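Local atomic coordinates of peptide ABC transporter, peptide-binding protein (Thermus thermophilus, PDB entry 2D5W), a protein that probably binds oligopeptides outside the membrane and delivers them to an ABC transporter, and is seen here holding a pentapeptide. Residues 210-215 against 578-583; 235-240 against 588-593. All coordinates share one frame; numbering follows the deposited sequence.

In the fold
Near the N terminus the chain forms strand 7-12 and helix 31-40. Residues 210-215 then lead into strand 213-219, an outermost strand of the mixed sheet that also holds strand 7-12. Residues 235-240 follow in the loop between strands 223-228 and 246-251 of that sheet. More than 300 residues later the chain comes back. Residues 578-583 close interaction 1, and residues 588-593 close interaction 2. The two loops cross and do not nest, because their segments alternate. Their centres lie about 12 Å apart, and Pro236 packs against Trp580. Together they tie the C-terminal part of the chain to the edge strand 213-219 and to the loop that follows strand 223-228.

Interaction 1. Residues 210-215 against 578-583; sequences SGPFKL and NAWEIG
Pro212 packs on Ala579 and Trp580, in a turn whose far end is held by Glu581 OE2, which accepts two bonds. Asn578 ND2 reaches it at 3.0 Å with an N-H...O angle of 162°, and Trp593 NE1 is the second donor. The carboxylate lone pair used by Asn578 is the anti one. Glu581 N also bonds Asn578 O, which draws residues 578-581 into a tight turn. This turn packs on Pro212 and on Phe213, the first residue of strand 213-219, an outermost strand of a mixed sheet in this solute-binding protein of the type 2 periplasmic-binding-protein fold.

The contact is buried and mostly apolar. Pro212 CG sits 3.7 Å from Ala579 CB and also lies at the edge of the Trp580 ring. Pro212 CB meets Trp580 CB at 3.7 Å. With chi1 of 58°, Trp580 CG stands between its backbone N and carbonyl carbon. The indole folds back on its own turn, so that Asn578 CA lies over one face, offset toward the rim. Phe232 meets the same indole, and Arg228 NH1 bonds Trp580 O. Tyr39 of helix 31-40 touches both Phe213 and Ala579. The Phe213 ring presents its edge to the turn, with CE2 3.6 Å from Ala579 O, which lies near the ring plane.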
loop_
_atom_site.group_PDB
_atom_site.type_symbol
_atom_site.label_atom_id
_atom_site.label_comp_id
_atom_site.label_asym_id
_atom_site.label_seq_id
_atom_site.Cartn_x
_atom_site.Cartn_y
_atom_site.Cartn_z
ATOM N N SER A 210 -15.326 5.802 -13.116
ATOM C CA SER A 210 -16.276 6.529 -12.277
ATOM C C SER A 210 -15.720 7.802 -11.654
ATOM O O SER A 210 -16.453 8.538 -10.994
ATOM C CB SER A 210 -16.745 5.622 -11.148
ATOM O OG SER A 210 -15.629 5.250 -10.354
ATOM N N GLY A 211 -14.427 8.048 -11.844
ATOM C CA GLY A 211 -13.803 9.220 -11.261
ATOM C C GLY A 211 -13.882 10.474 -12.105
ATOM O O GLY A 211 -14.517 10.481 -13.155
ATOM N N PRO A 212 -13.242 11.564 -11.662
ATOM C CA PRO A 212 -13.263 12.820 -12.414
ATOM C C PRO A 212 -12.553 12.738 -13.764
ATOM O O PRO A 212 -12.721 13.617 -14.606
ATOM C CB PRO A 212 -12.613 13.815 -11.448
ATOM C CG PRO A 212 -11.731 12.959 -10.604
ATOM C CD PRO A 212 -12.568 11.733 -10.364
ATOM N N PHE A 213 -11.766 11.681 -13.960
ATOM C CA PHE A 213 -11.048 11.466 -15.216
ATOM C C PHE A 213 -11.266 10.042 -15.711
ATOM O O PHE A 213 -11.641 9.149 -14.943
ATOM C CB PHE A 213 -9.547 11.730 -15.024
ATOM C CG PHE A 213 -9.234 13.155 -14.662
ATOM C CD1 PHE A 213 -9.049 14.125 -15.653
ATOM C CD2 PHE A 213 -9.217 13.551 -13.331
ATOM C CE1 PHE A 213 -8.862 15.470 -15.311
ATOM C CE2 PHE A 213 -9.030 14.892 -12.985
ATOM C CZ PHE A 213 -8.857 15.850 -13.976
ATOM N N LYS A 214 -11.060 9.848 -17.008
ATOM C CA LYS A 214 -11.191 8.539 -17.633
ATOM C C LYS A 214 -9.910 8.298 -18.417
ATOM O O LYS A 214 -9.203 9.242 -18.775
ATOM C CB LYS A 214 -12.413 8.494 -18.558
ATOM C CG LYS A 214 -12.434 9.544 -19.656
ATOM C CD LYS A 214 -13.707 9.425 -20.488
ATOM C CE LYS A 214 -13.782 10.495 -21.564
ATOM N NZ LYS A 214 -14.969 10.287 -22.439
ATOM N N LEU A 215 -9.598 7.038 -18.682
ATOM C CA LEU A 215 -8.377 6.734 -19.403
ATOM C C LEU A 215 -8.427 7.154 -20.863
ATOM O O LEU A 215 -9.454 7.011 -21.526
ATOM C CB LEU A 215 -8.080 5.235 -19.330
ATOM C CG LEU A 215 -6.778 4.785 -20.001
ATOM C CD1 LEU A 215 -5.594 5.238 -19.165
ATOM C CD2 LEU A 215 -6.768 3.267 -20.159
ATOM N N ASN A 578 -9.019 14.514 -4.249
ATOM C CA ASN A 578 -9.965 15.583 -4.584
ATOM C C ASN A 578 -9.614 16.022 -6.002
ATOM O O ASN A 578 -9.638 17.212 -6.323
ATOM C CB ASN A 578 -9.751 16.758 -3.629
ATOM C CG ASN A 578 -8.355 17.361 -3.755
ATOM O OD1 ASN A 578 -7.403 16.670 -4.122
ATOM N ND2 ASN A 578 -8.228 18.646 -3.446
ATOM N N ALA A 579 -9.311 15.047 -6.850
ATOM C CA ALA A 579 -8.869 15.309 -8.214
ATOM C C ALA A 579 -9.719 16.228 -9.079
ATOM O O ALA A 579 -9.198 16.850 -10.006
ATOM C CB ALA A 579 -8.632 13.987 -8.938
ATOM N N TRP A 580 -11.010 16.323 -8.784
ATOM C CA TRP A 580 -11.904 17.171 -9.566
ATOM C C TRP A 580 -11.724 18.670 -9.329
ATOM O O TRP A 580 -12.257 19.478 -10.087
ATOM C CB TRP A 580 -13.362 16.788 -9.291
ATOM C CG TRP A 580 -13.733 16.898 -7.845
ATOM C CD1 TRP A 580 -14.210 18.002 -7.196
ATOM C CD2 TRP A 580 -13.596 15.877 -6.851
ATOM N NE1 TRP A 580 -14.376 17.730 -5.859
ATOM C CE2 TRP A 580 -14.006 16.432 -5.619
ATOM C CE3 TRP A 580 -13.165 14.544 -6.883
ATOM C CZ2 TRP A 580 -13.995 15.699 -4.426
ATOM C CZ3 TRP A 580 -13.154 13.814 -5.697
ATOM C CH2 TRP A 580 -13.566 14.395 -4.486
ATOM N N GLU A 581 -10.991 19.050 -8.286
ATOM C CA GLU A 581 -10.793 20.473 -8.009
ATOM C C GLU A 581 -9.346 20.934 -8.124
ATOM O O GLU A 581 -9.001 22.026 -7.675
ATOM C CB GLU A 581 -11.362 20.839 -6.630
ATOM C CG GLU A 581 -10.944 19.915 -5.506
ATOM C CD GLU A 581 -11.521 20.321 -4.159
ATOM O OE1 GLU A 581 -12.666 20.820 -4.113
ATOM O OE2 GLU A 581 -10.833 20.122 -3.141
ATOM N N ILE A 582 -8.500 20.109 -8.728
ATOM C CA ILE A 582 -7.106 20.479 -8.920
ATOM C C ILE A 582 -7.034 21.304 -10.202
ATOM O O ILE A 582 -7.552 20.907 -11.246
ATOM C CB ILE A 582 -6.207 19.227 -9.028
ATOM C CG1 ILE A 582 -6.238 18.468 -7.695
ATOM C CG2 ILE A 582 -4.784 19.636 -9.397
ATOM C CD1 ILE A 582 -5.520 17.135 -7.708
ATOM N N GLY A 583 -6.407 22.471 -10.118
ATOM C CA GLY A 583 -6.321 23.314 -11.293
ATOM C C GLY A 583 -5.385 24.494 -11.152
ATOM O O GLY A 583 -4.774 24.704 -10.104
#

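Interaction 2. Residues 235-240 against 588-593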
loop_
_atom_site.group_PDB
_atom_site.type_symbol
_atom_site.label_atom_id
_atom_site.label_comp_id
_atom_site.label_asym_id
_atom_site.label_seq_id
_atom_site.Cartn_x
_atom_site.Cartn_y
_atom_site.Cartn_z
ATOM N N LYS A 235 -18.946 18.865 -9.268
ATOM C CA LYS A 235 -18.373 19.975 -10.013
ATOM C C LYS A 235 -17.656 20.923 -9.059
ATOM O O LYS A 235 -18.206 21.322 -8.032
ATOM C CB LYS A 235 -19.472 20.725 -10.770
ATOM C CG LYS A 235 -20.398 19.826 -11.581
ATOM C CD LYS A 235 -19.648 19.015 -12.631
ATOM C CE LYS A 235 -20.603 18.125 -13.418
ATOM N NZ LYS A 235 -19.906 17.320 -14.461
ATOM N N PRO A 236 -16.405 21.285 -9.380
ATOM C CA PRO A 236 -15.617 22.192 -8.543
ATOM C C PRO A 236 -16.167 23.612 -8.623
ATOM O O PRO A 236 -16.857 23.961 -9.581
ATOM C CB PRO A 236 -14.219 22.071 -9.139
ATOM C CG PRO A 236 -14.506 21.876 -10.589
ATOM C CD PRO A 236 -15.643 20.876 -10.573
ATOM N N GLU A 237 -15.860 24.423 -7.618
ATOM C CA GLU A 237 -16.342 25.798 -7.586
ATOM C C GLU A 237 -15.916 26.592 -8.816
ATOM O O GLU A 237 -14.732 26.655 -9.152
ATOM C CB GLU A 237 -15.850 26.495 -6.317
ATOM C CG GLU A 237 -16.204 27.972 -6.250
ATOM C CD GLU A 237 -16.026 28.554 -4.863
ATOM O OE1 GLU A 237 -15.870 29.786 -4.754
ATOM O OE2 GLU A 237 -16.056 27.783 -3.882
ATOM N N GLY A 238 -16.895 27.193 -9.487
ATOM C CA GLY A 238 -16.613 27.974 -10.676
ATOM C C GLY A 238 -16.826 27.193 -11.956
ATOM O O GLY A 238 -16.828 27.764 -13.045
ATOM N N GLY A 239 -17.008 25.883 -11.829
ATOM C CA GLY A 239 -17.220 25.056 -13.003
ATOM C C GLY A 239 -15.985 24.253 -13.364
ATOM O O GLY A 239 -14.859 24.733 -13.235
ATOM N N GLU A 240 -16.197 23.028 -13.832
ATOM C CA GLU A 240 -15.097 22.144 -14.196
ATOM C C GLU A 240 -14.178 22.672 -15.299
ATOM O O GLU A 240 -13.020 22.263 -15.391
ATOM C CB GLU A 240 -15.639 20.764 -14.597
ATOM C CG GLU A 240 -16.552 20.749 -15.820
ATOM C CD GLU A 240 -17.955 21.257 -15.530
ATOM O OE1 GLU A 240 -18.112 22.461 -15.240
ATOM O OE2 GLU A 240 -18.905 20.447 -15.593
ATOM N N GLY A 588 -8.701 30.241 -13.224
ATOM C CA GLY A 588 -9.859 30.499 -12.391
ATOM C C GLY A 588 -10.065 29.468 -11.297
ATOM O O GLY A 588 -11.010 29.575 -10.519
ATOM N N ALA A 589 -9.191 28.466 -11.231
ATOM C CA ALA A 589 -9.316 27.436 -10.203
ATOM C C ALA A 589 -9.282 28.097 -8.827
ATOM O O ALA A 589 -8.413 28.926 -8.549
ATOM C CB ALA A 589 -8.189 26.425 -10.331
ATOM N N VAL A 590 -10.225 27.722 -7.969
ATOM C CA VAL A 590 -10.331 28.300 -6.636
ATOM C C VAL A 590 -9.616 27.477 -5.570
ATOM O O VAL A 590 -9.954 26.316 -5.332
ATOM C CB VAL A 590 -11.816 28.463 -6.237
ATOM C CG1 VAL A 590 -11.923 29.070 -4.849
ATOM C CG2 VAL A 590 -12.531 29.340 -7.256
ATOM N N LYS A 591 -8.629 28.088 -4.921
ATOM C CA LYS A 591 -7.871 27.413 -3.874
ATOM C C LYS A 591 -8.785 27.101 -2.692
ATOM O O LYS A 591 -9.471 27.989 -2.178
ATOM C CB LYS A 591 -6.710 28.299 -3.418
ATOM C CG LYS A 591 -5.771 27.619 -2.444
ATOM C CD LYS A 591 -4.635 28.541 -2.032
ATOM C CE LYS A 591 -3.668 27.831 -1.099
ATOM N NZ LYS A 591 -2.588 28.740 -0.630
ATOM N N LYS A 592 -8.790 25.842 -2.266
ATOM C CA LYS A 592 -9.623 25.400 -1.149
ATOM C C LYS A 592 -8.801 24.736 -0.049
ATOM O O LYS A 592 -9.269 24.584 1.082
ATOM C CB LYS A 592 -10.684 24.411 -1.642
ATOM C CG LYS A 592 -11.733 25.013 -2.554
ATOM C CD LYS A 592 -12.580 26.036 -1.818
ATOM C CE LYS A 592 -13.661 26.598 -2.721
ATOM N NZ LYS A 592 -14.561 25.531 -3.236
ATOM N N TRP A 593 -7.580 24.334 -0.385
ATOM C CA TRP A 593 -6.694 23.682 0.569
ATOM C C TRP A 593 -5.309 24.308 0.499
ATOM O O TRP A 593 -4.918 24.836 -0.539
ATOM C CB TRP A 593 -6.579 22.185 0.253
ATOM C CG TRP A 593 -7.895 21.483 0.177
ATOM C CD1 TRP A 593 -8.704 21.368 -0.916
ATOM C CD2 TRP A 593 -8.592 20.856 1.262
ATOM N NE1 TRP A 593 -9.864 20.713 -0.578
ATOM C CE2 TRP A 593 -9.822 20.389 0.752
ATOM C CE3 TRP A 593 -8.297 20.648 2.616
ATOM C CZ2 TRP A 593 -10.761 19.725 1.550
ATOM C CZ3 TRP A 593 -9.230 19.989 3.409
ATOM C CH2 TRP A 593 -10.446 19.535 2.872
HETATM O O HOH W 1 -14.220 23.278 -5.398
#
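Glu237 reaches across to Val590 and Lys592 at the protein surface, and each part of its side chain has a partner. CB comes first, with Lys592 NZ 3.5 Å away. CG lies against the methyl CG2 of Val590 at 4.0 Å. CD passes Lys592 CE at 3.7 Å. At the tip the carboxylate oxygens part company. OE1 rests by Val590 CG1 at 4.0 Å, while OE2 forms a salt bridge with Lys592 NZ at 2.8 Å. The hydrogen bond within that bridge is weak, so charge attraction probably counts for more than bond direction.

Glu237 CG is anti to the backbone N (chi1 175°) and the chain stays extended beyond it, which lays the chain along the two valine methyls and sets the carboxylate beside CG1. Lys592 does the reverse. Its chain bends at chi2 and chi4, and it meets the glutamate at about a right angle. NZ also donates to a water at 3.1 Å. The same water accepts from Glu237 N at 3.0 Å, so the lysine holds the tip of Glu237 directly and its backbone N through the water.

With an alanine in place of Val590, both methyls beside Glu237 would be gone, and its carboxylate would probably be freer to swing away from Lys592.

The backbones are tied too. Tyr243 OH bonds both Glu237 O and Val590 N, and Asn562 holds Val590 O and Lys592 N. Glu237 and Gly238 are the central residues of a type II beta turn from Pro236 to Gly239, closed by Gly239 N to Pro236 O. Gly238, with its positive phi, fits the third position. The contact thus pins a type II turn in the long connection between antiparallel neighbours, strands 223-228 and 246-251.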